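Long-range contacts in heme utilization carrier protein (Escherichia coli O157:H7, PDB 6U9J), which probably carries heme or its anaerobic breakdown product anaerobilin in the cytosol as part of bacterial heme utilization: residues Thr25-Val30 against Leu120-Glu125; Thr58-Thr63 against Lys131-Arg136; Leu106-Phe111 against Ser148-Leu153. All coordinates share one frame; numbering follows the deposited sequence.

Contact 1 of 3, residues Thr25-Val30 against Leu120-Glu125; sequences TLLEVV and LFFNKE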
loop_
_atom_site.group_PDB
_atom_site.type_symbol
_atom_site.label_atom_id
_atom_site.label_comp_id
_atom_site.label_asym_id
_atom_site.label_seq_id
_atom_site.Cartn_x
_atom_site.Cartn_y
_atom_site.Cartn_z
ATOM N N THR A 25 -19.580 10.629 -0.111
ATOM C CA THR A 25 -18.399 9.979 0.438
ATOM C C THR A 25 -18.660 8.505 0.728
ATOM O O THR A 25 -19.792 8.090 0.980
ATOM C CB THR A 25 -17.938 10.669 1.724
ATOM O OG1 THR A 25 -18.860 10.385 2.788
ATOM C CG2 THR A 25 -17.867 12.177 1.512
ATOM N N LEU A 26 -17.578 7.721 0.707
ATOM C CA LEU A 26 -17.682 6.314 1.083
ATOM C C LEU A 26 -18.219 6.154 2.500
ATOM O O LEU A 26 -18.985 5.223 2.778
ATOM C CB LEU A 26 -16.330 5.624 0.938
ATOM C CG LEU A 26 -16.249 4.149 1.317
ATOM C CD1 LEU A 26 -17.114 3.309 0.373
ATOM C CD2 LEU A 26 -14.800 3.680 1.273
ATOM N N LEU A 27 -17.824 7.040 3.419
ATOM C CA LEU A 27 -18.350 6.936 4.780
ATOM C C LEU A 27 -19.869 7.073 4.807
ATOM O O LEU A 27 -20.555 6.313 5.499
ATOM C CB LEU A 27 -17.706 7.984 5.691
ATOM C CG LEU A 27 -18.216 7.973 7.137
ATOM C CD1 LEU A 27 -18.039 6.596 7.782
ATOM C CD2 LEU A 27 -17.504 9.039 7.951
ATOM N N GLU A 28 -20.416 8.044 4.074
ATOM C CA GLU A 28 -21.866 8.203 4.081
ATOM C C GLU A 28 -22.564 6.977 3.499
ATOM O O GLU A 28 -23.619 6.574 3.995
ATOM C CB GLU A 28 -22.274 9.467 3.325
ATOM C CG GLU A 28 -23.702 9.901 3.633
ATOM C CD GLU A 28 -23.874 10.346 5.079
ATOM O OE1 GLU A 28 -24.952 10.090 5.660
ATOM O OE2 GLU A 28 -22.926 10.942 5.637
ATOM N N VAL A 29 -21.981 6.357 2.471
ATOM C CA VAL A 29 -22.534 5.104 1.954
ATOM C C VAL A 29 -22.494 4.024 3.029
ATOM O O VAL A 29 -23.479 3.318 3.268
ATOM C CB VAL A 29 -21.774 4.660 0.696
ATOM C CG1 VAL A 29 -22.204 3.245 0.271
ATOM C CG2 VAL A 29 -21.981 5.662 -0.424
ATOM N N VAL A 30 -21.349 3.886 3.699
ATOM C CA VAL A 30 -21.208 2.823 4.687
ATOM C C VAL A 30 -22.209 2.999 5.823
ATOM O O VAL A 30 -22.753 2.019 6.343
ATOM C CB VAL A 30 -19.754 2.770 5.194
ATOM C CG1 VAL A 30 -19.671 1.978 6.482
ATOM C CG2 VAL A 30 -18.867 2.137 4.120
ATOM N N LEU A 120 -12.956 -0.904 7.733
ATOM C CA LEU A 120 -12.536 0.243 6.938
ATOM C C LEU A 120 -12.082 1.343 7.879
ATOM O O LEU A 120 -12.792 1.681 8.833
ATOM C CB LEU A 120 -13.665 0.765 6.049
ATOM C CG LEU A 120 -13.731 0.209 4.631
ATOM C CD1 LEU A 120 -13.726 -1.308 4.664
ATOM C CD2 LEU A 120 -14.981 0.727 3.943
ATOM N N PHE A 121 -10.913 1.905 7.598
ATOM C CA PHE A 121 -10.391 3.049 8.332
ATOM C C PHE A 121 -10.554 4.272 7.447
ATOM O O PHE A 121 -10.089 4.270 6.304
ATOM C CB PHE A 121 -8.915 2.852 8.695
ATOM C CG PHE A 121 -8.649 1.649 9.565
ATOM C CD1 PHE A 121 -8.571 0.372 9.011
ATOM C CD2 PHE A 121 -8.460 1.788 10.934
ATOM C CE1 PHE A 121 -8.324 -0.736 9.799
ATOM C CE2 PHE A 121 -8.206 0.698 11.729
ATOM C CZ PHE A 121 -8.140 -0.577 11.170
ATOM N N PHE A 122 -11.214 5.304 7.962
ATOM C CA PHE A 122 -11.543 6.496 7.184
ATOM C C PHE A 122 -10.705 7.702 7.585
ATOM O O PHE A 122 -10.426 7.916 8.772
ATOM C CB PHE A 122 -13.013 6.878 7.361
ATOM C CG PHE A 122 -13.967 5.889 6.795
ATOM C CD1 PHE A 122 -14.424 4.839 7.569
ATOM C CD2 PHE A 122 -14.393 6.008 5.492
ATOM C CE1 PHE A 122 -15.317 3.912 7.047
ATOM C CE2 PHE A 122 -15.283 5.090 4.956
ATOM C CZ PHE A 122 -15.742 4.039 5.742
ATOM N N ASN A 123 -10.369 8.528 6.594
ATOM C CA ASN A 123 -9.746 9.818 6.860
ATOM C C ASN A 123 -10.831 10.881 7.041
ATOM O O ASN A 123 -12.031 10.600 6.985
ATOM C CB ASN A 123 -8.753 10.184 5.749
ATOM C CG ASN A 123 -9.404 10.309 4.379
ATOM O OD1 ASN A 123 -10.562 10.694 4.248
ATOM N ND2 ASN A 123 -8.640 9.984 3.343
ATOM N N LYS A 124 -10.410 12.125 7.261
ATOM C CA LYS A 124 -11.372 13.182 7.540
ATOM C C LYS A 124 -12.203 13.580 6.329
ATOM O O LYS A 124 -13.213 14.269 6.500
ATOM C CB LYS A 124 -10.649 14.412 8.090
ATOM C CG LYS A 124 -9.813 15.155 7.064
ATOM C CD LYS A 124 -8.844 16.112 7.754
ATOM C CE LYS A 124 -8.358 17.197 6.809
ATOM N NZ LYS A 124 -7.598 16.648 5.654
ATOM N N GLU A 125 -11.810 13.187 5.118
ATOM C CA GLU A 125 -12.632 13.429 3.941
ATOM C C GLU A 125 -13.681 12.346 3.741
ATOM O O GLU A 125 -14.451 12.421 2.778
ATOM C CB GLU A 125 -11.762 13.523 2.682
ATOM C CG GLU A 125 -10.470 14.326 2.863
ATOM C CD GLU A 125 -10.683 15.831 2.792
ATOM O OE1 GLU A 125 -9.677 16.569 2.715
ATOM O OE2 GLU A 125 -11.851 16.278 2.806
#
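Leu-27 and Phe-122 mark where helix 26-30 lies over strand 120-122, CA atoms 7.2 Å apart; the two axes approach to 10.4 Å and run at 133° to each other, a separation filled by side chains. The Phe-122 ring carries the contact. Leu-27 CD1 sits squarely over one face, 3.9 Å from the ring centroid and 10° off the normal, a CH-pi contact, while its CB lies over the same ring near CD2 and CE2. Leu-27 CG lies anti to the backbone N (chi1 179°), and from there CD1 reaches over the ring centre. The rim of that ring is occupied too: Leu-26 CG meets CE2 of Phe-122 at 3.9 Å, and Val-30 CG2 abuts its CZ, both near the ring plane. Leu-120 crosses Leu-26 at about a right angle, CD2 to CD2 4.0 Å, and its CD2 also lies near Val-30 CG2. At the start of the helix the packing thins to Thr-25 CG2 against the carbonyl oxygen of Glu-125, 3.7 Å. Thr-25 is the N-cap: its OG1 accepts from Glu-28 N at 3.1 Å. A main-chain hydrogen bond also links Leu-27 with Gly-126, the residue after Glu-125. Around this core, Leu-26 also touches Leu-15 and Ala-128, and Val-30 reaches Ala-105 and Ile-107 on the next strand. The arrangement is typical of helix-on-sheet packing, here a short N-capped helix laid against one face of the antiparallel sheet of the ChuX/HutX family.

Contact 2 of 3, residues Thr58-Thr63 against Lys131-Arg136; sequences TTLVHT and KIFLGR. With PO4 (phosphate ion), chain E.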
loop_
_atom_site.group_PDB
_atom_site.type_symbol
_atom_site.label_atom_id
_atom_site.label_comp_id
_atom_site.label_asym_id
_atom_site.label_seq_id
_atom_site.Cartn_x
_atom_site.Cartn_y
_atom_site.Cartn_z
ATOM N N THR A 58 -6.346 -10.171 5.565
ATOM C CA THR A 58 -5.832 -9.464 4.398
ATOM C C THR A 58 -5.934 -7.961 4.612
ATOM O O THR A 58 -7.036 -7.418 4.751
ATOM C CB THR A 58 -6.580 -9.863 3.131
ATOM O OG1 THR A 58 -6.497 -11.284 2.961
ATOM C CG2 THR A 58 -5.971 -9.156 1.911
ATOM N N THR A 59 -4.785 -7.291 4.617
ATOM C CA THR A 59 -4.704 -5.846 4.743
ATOM C C THR A 59 -4.473 -5.251 3.365
ATOM O O THR A 59 -3.597 -5.717 2.631
ATOM C CB THR A 59 -3.566 -5.452 5.682
ATOM O OG1 THR A 59 -3.769 -6.065 6.959
ATOM C CG2 THR A 59 -3.507 -3.941 5.844
ATOM N N LEU A 60 -5.264 -4.249 3.012
ATOM C CA LEU A 60 -5.280 -3.705 1.664
ATOM C C LEU A 60 -5.088 -2.194 1.698
ATOM O O LEU A 60 -5.694 -1.498 2.517
ATOM C CB LEU A 60 -6.613 -4.068 0.968
ATOM C CG LEU A 60 -6.885 -3.629 -0.470
ATOM C CD1 LEU A 60 -7.718 -4.680 -1.198
ATOM C CD2 LEU A 60 -7.574 -2.271 -0.497
ATOM N N VAL A 61 -4.245 -1.681 0.802
ATOM C CA VAL A 61 -4.167 -0.250 0.547
ATOM C C VAL A 61 -4.409 -0.018 -0.939
ATOM O O VAL A 61 -3.941 -0.791 -1.781
ATOM C CB VAL A 61 -2.820 0.343 1.006
ATOM C CG1 VAL A 61 -1.665 -0.255 0.219
ATOM C CG2 VAL A 61 -2.852 1.864 0.897
ATOM N N HIS A 62 -5.152 1.042 -1.250
ATOM C CA HIS A 62 -5.689 1.314 -2.582
ATOM C C HIS A 62 -5.271 2.724 -2.980
ATOM O O HIS A 62 -5.687 3.696 -2.342
ATOM C CB HIS A 62 -7.214 1.175 -2.563
ATOM C CG HIS A 62 -7.857 1.047 -3.910
ATOM N ND1 HIS A 62 -9.180 0.690 -4.060
ATOM C CD2 HIS A 62 -7.380 1.254 -5.160
ATOM C CE1 HIS A 62 -9.486 0.662 -5.345
ATOM N NE2 HIS A 62 -8.411 1.002 -6.034
ATOM N N THR A 63 -4.434 2.842 -4.009
ATOM C CA THR A 63 -4.115 4.132 -4.606
ATOM C C THR A 63 -4.703 4.182 -6.011
ATOM O O THR A 63 -5.361 3.243 -6.471
ATOM C CB THR A 63 -2.605 4.382 -4.653
ATOM O OG1 THR A 63 -2.030 3.638 -5.736
ATOM C CG2 THR A 63 -1.949 3.956 -3.355
ATOM N N LYS A 131 -7.902 -0.863 4.533
ATOM C CA LYS A 131 -8.951 -1.862 4.697
ATOM C C LYS A 131 -8.341 -3.155 5.214
ATOM O O LYS A 131 -7.222 -3.515 4.840
ATOM C CB LYS A 131 -9.687 -2.145 3.366
ATOM C CG LYS A 131 -10.395 -0.933 2.767
ATOM C CD LYS A 131 -11.251 -1.325 1.567
ATOM C CE LYS A 131 -11.905 -0.113 0.929
ATOM N NZ LYS A 131 -12.858 -0.541 -0.151
ATOM N N ILE A 132 -9.064 -3.849 6.085
ATOM C CA ILE A 132 -8.711 -5.204 6.501
ATOM C C ILE A 132 -9.897 -6.105 6.203
ATOM O O ILE A 132 -11.024 -5.789 6.595
ATOM C CB ILE A 132 -8.347 -5.281 7.991
ATOM C CG1 ILE A 132 -7.148 -4.379 8.299
ATOM C CG2 ILE A 132 -8.027 -6.720 8.386
ATOM C CD1 ILE A 132 -6.898 -4.236 9.786
ATOM N N PHE A 133 -9.643 -7.225 5.523
ATOM C CA PHE A 133 -10.666 -8.205 5.181
ATOM C C PHE A 133 -10.402 -9.514 5.907
ATOM O O PHE A 133 -9.255 -9.937 6.030
ATOM C CB PHE A 133 -10.686 -8.474 3.671
ATOM C CG PHE A 133 -11.172 -7.321 2.863
ATOM C CD1 PHE A 133 -10.291 -6.346 2.423
ATOM C CD2 PHE A 133 -12.517 -7.216 2.523
ATOM C CE1 PHE A 133 -10.744 -5.272 1.669
ATOM C CE2 PHE A 133 -12.978 -6.144 1.767
ATOM C CZ PHE A 133 -12.091 -5.172 1.343
ATOM N N LEU A 134 -11.466 -10.196 6.330
ATOM C CA LEU A 134 -11.274 -11.476 6.995
ATOM C C LEU A 134 -10.722 -12.512 6.029
ATOM O O LEU A 134 -10.941 -12.441 4.816
ATOM C CB LEU A 134 -12.584 -11.988 7.576
ATOM C CG LEU A 134 -13.080 -11.325 8.843
ATOM C CD1 LEU A 134 -14.149 -12.200 9.490
ATOM C CD2 LEU A 134 -11.947 -11.073 9.813
ATOM N N GLY A 135 -10.005 -13.497 6.591
ATOM C CA GLY A 135 -9.391 -14.541 5.793
ATOM C C GLY A 135 -10.368 -15.606 5.321
ATOM O O GLY A 135 -11.522 -15.685 5.739
ATOM N N ARG A 136 -9.878 -16.452 4.422
ATOM C CA ARG A 136 -10.716 -17.448 3.769
ATOM C C ARG A 136 -10.012 -18.796 3.758
ATOM O O ARG A 136 -8.801 -18.894 3.985
ATOM C CB ARG A 136 -11.072 -17.027 2.340
ATOM C CG ARG A 136 -11.981 -15.806 2.288
ATOM C CD ARG A 136 -12.389 -15.439 0.878
ATOM N NE ARG A 136 -13.128 -14.183 0.875
ATOM C CZ ARG A 136 -14.453 -14.091 0.938
ATOM N NH1 ARG A 136 -15.030 -12.894 0.951
ATOM N NH2 ARG A 136 -15.201 -15.190 1.001
HETATM P P PO4 E . -6.363 -15.274 3.530
HETATM O O1 PO4 E . -5.925 -14.058 4.328
HETATM O O2 PO4 E . -5.326 -15.588 2.474
HETATM O O3 PO4 E . -6.523 -16.461 4.454
HETATM O O4 PO4 E . -7.684 -15.006 2.845
HETATM O O HOH W 1 -10.740 -1.255 -2.435
#
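Thr-58 and Phe-133, then Leu-60 and Lys-131, form the hydrogen-bonded pairs of two antiparallel strands, with Thr-59 and Ile-132 the non-hydrogen-bonded pair between them. Four main-chain bonds hold the ladder, among them Phe-133 N to Thr-58 O at 2.7 Å and Leu-60 N to Lys-131 O at 2.8 Å. CA-H...O contacts supplement them, Ile-132 CA lying 3.3 Å from Thr-58 O. Apolar packing is modest: Leu-60 CD1 rests 4.2 Å from Phe-133 CE1 on one face, where Thr-58 O lies at the edge of the Phe-133 ring, near its plane; on the other, Thr-59 and Ile-132 run abreast, OG1 4.0 Å from CG1. Polar contacts involve Lys-131, extended beyond CG, whose NZ reaches a salt bridge with Glu-16 and a water that also meets His-62 ND1. A phosphate, probably from the crystallisation liquor, is held weakly: Thr-58 OG1, anti to the carbonyl carbon (chi1 -56°), donates to its O1 at 3.1 Å, and Arg-136 N bonds to both O3 and O4; Ser-71 OG is a further partner. Val-61 packs on Val-61 of the second subunit. This is a regular antiparallel beta ladder, joining two inner strands of the six-stranded sheet beside the dimer interface.

Contact 3 of 3, residues Leu106-Phe111 against Ser148-Leu153; sequences LIERKF and SAFHTL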
loop_
_atom_site.group_PDB
_atom_site.type_symbol
_atom_site.label_atom_id
_atom_site.label_comp_id
_atom_site.label_asym_id
_atom_site.label_seq_id
_atom_site.Cartn_x
_atom_site.Cartn_y
_atom_site.Cartn_z
ATOM N N LEU A 106 -17.018 -1.463 10.795
ATOM C CA LEU A 106 -17.071 -2.898 10.560
ATOM C C LEU A 106 -18.266 -3.161 9.661
ATOM O O LEU A 106 -19.372 -2.701 9.956
ATOM C CB LEU A 106 -17.203 -3.684 11.867
ATOM C CG LEU A 106 -15.882 -4.001 12.588
ATOM C CD1 LEU A 106 -15.182 -2.736 13.054
ATOM C CD2 LEU A 106 -16.112 -4.948 13.765
ATOM N N ILE A 107 -18.031 -3.863 8.553
ATOM C CA ILE A 107 -19.036 -4.067 7.515
ATOM C C ILE A 107 -19.185 -5.545 7.195
ATOM O O ILE A 107 -18.197 -6.264 7.040
ATOM C CB ILE A 107 -18.656 -3.298 6.233
ATOM C CG1 ILE A 107 -18.580 -1.800 6.524
ATOM C CG2 ILE A 107 -19.669 -3.611 5.101
ATOM C CD1 ILE A 107 -17.799 -1.020 5.480
ATOM N N GLU A 108 -20.433 -5.991 7.041
ATOM C CA GLU A 108 -20.730 -7.298 6.473
ATOM C C GLU A 108 -21.666 -7.095 5.296
ATOM O O GLU A 108 -22.665 -6.379 5.415
ATOM C CB GLU A 108 -21.371 -8.233 7.499
ATOM C CG GLU A 108 -20.451 -8.551 8.665
ATOM C CD GLU A 108 -21.156 -9.357 9.742
ATOM O OE1 GLU A 108 -21.572 -8.760 10.756
ATOM O OE2 GLU A 108 -21.300 -10.586 9.563
ATOM N N ARG A 109 -21.320 -7.681 4.158
ATOM C CA ARG A 109 -22.205 -7.602 2.997
ATOM C C ARG A 109 -21.838 -8.703 2.020
ATOM O O ARG A 109 -20.856 -9.426 2.193
ATOM C CB ARG A 109 -22.108 -6.228 2.324
ATOM C CG ARG A 109 -20.710 -5.911 1.813
ATOM C CD ARG A 109 -20.652 -4.542 1.149
ATOM N NE ARG A 109 -21.503 -4.503 -0.040
ATOM C CZ ARG A 109 -21.066 -4.363 -1.291
ATOM N NH1 ARG A 109 -21.937 -4.350 -2.294
ATOM N NH2 ARG A 109 -19.771 -4.223 -1.545
ATOM N N LYS A 110 -22.661 -8.853 0.986
ATOM C CA LYS A 110 -22.273 -9.706 -0.122
ATOM C C LYS A 110 -21.622 -8.876 -1.219
ATOM O O LYS A 110 -22.089 -7.780 -1.547
ATOM C CB LYS A 110 -23.475 -10.467 -0.680
ATOM C CG LYS A 110 -23.831 -11.688 0.155
ATOM C CD LYS A 110 -24.824 -12.575 -0.542
ATOM C CE LYS A 110 -25.232 -13.711 0.371
ATOM N NZ LYS A 110 -24.274 -14.846 0.312
ATOM N N PHE A 111 -20.507 -9.385 -1.744
ATOM C CA PHE A 111 -19.805 -8.777 -2.868
ATOM C C PHE A 111 -19.799 -9.805 -3.988
ATOM O O PHE A 111 -19.100 -10.820 -3.896
ATOM C CB PHE A 111 -18.382 -8.362 -2.489
ATOM C CG PHE A 111 -17.614 -7.764 -3.625
ATOM C CD1 PHE A 111 -18.083 -6.629 -4.271
ATOM C CD2 PHE A 111 -16.428 -8.335 -4.055
ATOM C CE1 PHE A 111 -17.380 -6.075 -5.324
ATOM C CE2 PHE A 111 -15.722 -7.786 -5.111
ATOM C CZ PHE A 111 -16.200 -6.656 -5.746
ATOM N N SER A 148 -16.781 -15.143 13.959
ATOM C CA SER A 148 -17.263 -15.049 15.332
ATOM C C SER A 148 -16.522 -13.961 16.110
ATOM O O SER A 148 -17.143 -13.154 16.810
ATOM C CB SER A 148 -17.111 -16.398 16.028
ATOM O OG SER A 148 -17.664 -16.346 17.334
ATOM N N ALA A 149 -15.195 -13.912 15.976
ATOM C CA ALA A 149 -14.418 -12.891 16.677
ATOM C C ALA A 149 -14.757 -11.488 16.172
ATOM O O ALA A 149 -14.844 -10.533 16.955
ATOM C CB ALA A 149 -12.932 -13.192 16.505
ATOM N N PHE A 150 -14.969 -11.354 14.862
ATOM C CA PHE A 150 -15.411 -10.091 14.286
ATOM C C PHE A 150 -16.745 -9.652 14.890
ATOM O O PHE A 150 -16.925 -8.483 15.250
ATOM C CB PHE A 150 -15.472 -10.273 12.756
ATOM C CG PHE A 150 -16.029 -9.116 11.978
ATOM C CD1 PHE A 150 -17.405 -8.986 11.777
ATOM C CD2 PHE A 150 -15.181 -8.226 11.335
ATOM C CE1 PHE A 150 -17.905 -7.939 11.021
ATOM C CE2 PHE A 150 -15.684 -7.183 10.574
ATOM C CZ PHE A 150 -17.041 -7.043 10.415
ATOM N N HIS A 151 -17.703 -10.585 15.014
ATOM C CA HIS A 151 -18.983 -10.246 15.629
ATOM C C HIS A 151 -18.824 -9.849 17.091
ATOM O O HIS A 151 -19.530 -8.954 17.576
ATOM C CB HIS A 151 -19.939 -11.424 15.516
ATOM C CG HIS A 151 -20.477 -11.619 14.139
ATOM N ND1 HIS A 151 -20.786 -12.862 13.635
ATOM C CD2 HIS A 151 -20.757 -10.729 13.159
ATOM C CE1 HIS A 151 -21.236 -12.731 12.400
ATOM N NE2 HIS A 151 -21.244 -11.449 12.089
ATOM N N THR A 152 -17.910 -10.503 17.808
ATOM C CA THR A 152 -17.646 -10.113 19.195
ATOM C C THR A 152 -17.118 -8.684 19.279
ATOM O O THR A 152 -17.535 -7.909 20.149
ATOM C CB THR A 152 -16.668 -11.105 19.825
ATOM O OG1 THR A 152 -17.298 -12.388 19.906
ATOM C CG2 THR A 152 -16.262 -10.669 21.229
ATOM N N LEU A 153 -16.222 -8.307 18.370
ATOM C CA LEU A 153 -15.700 -6.942 18.383
ATOM C C LEU A 153 -16.790 -5.935 18.042
ATOM O O LEU A 153 -16.903 -4.890 18.691
ATOM C CB LEU A 153 -14.537 -6.814 17.405
ATOM C CG LEU A 153 -13.988 -5.401 17.146
ATOM C CD1 LEU A 153 -13.466 -4.708 18.430
ATOM C CD2 LEU A 153 -12.888 -5.460 16.091
#
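Glu-108 and His-151 make the polar link of this contact: His-151 NE2 donates to Glu-108 OE2 at 2.7 Å, with an N-H...O angle of 153°. The bond arrives on the syn side of the carboxylate but 30° out of its plane, and the carboxylate and imidazole planes are well turned from one another. Beside it, Glu-108 CG touches Phe-150 CE1 at 3.5 Å, so one side chain serves both an apolar and a polar neighbour. Phe-150 is wedged deeper. Leu-106 CD2 lies over one face of its ring, 4.1 Å from the centroid and displaced toward the rim, a CH-pi contact, while Leu-106 CB meets the ring's CZ at 3.7 Å. The same CD2 reaches Leu-153 CD2 at 4.0 Å, one helical turn further on. Phe-150 has CG anti to the backbone N (chi1 175°), which carries the ring from helix 148-153 down to the strand, where CZ comes to 3.7 Å from the carbonyl oxygen of Ile-107. Further out, the strand is held in the sheet by backbone bonds from Leu-106 to Thr-37 and from Glu-108 to Ser-35 on one side, and from Ile-107 to Ser-118 on the other. Leu-106 also packs on Ala-154 and Leu-157, later residues of the same helix. Apolar packing thus seats the helix on the strand, and a His-carboxylate hydrogen bond ties them at the more exposed margin; the nearby carboxylate would tend to stabilise a protonated imidazole, though a neutral ring could make the same bond.

All three contacts reach the same six-stranded antiparallel sheet. Contacts 1 and 3 lay helices against its opposite faces, whereas contact 2 joins two of its strands. Ile-107, which points away from helix 148-153, bridges contacts 1 and 3, centres about 17 Å apart: its CD1 lies 3.6 Å from Val-30 CG2 and 3.7 Å from Leu-120 CD2. Contacts 1 and 2, centres about 16 Å apart, touch on neighbouring strands: Phe-121 CE1 is 3.8 Å from Ile-132 CD1. Contacts 2 and 3 are nearer, about 13 Å between centres, and Leu-134 CD1 packs 4.0 Å from Phe-150 CB. The phosphate at contact 2 need not mark a functional site; that contact's segments also touch the second subunit.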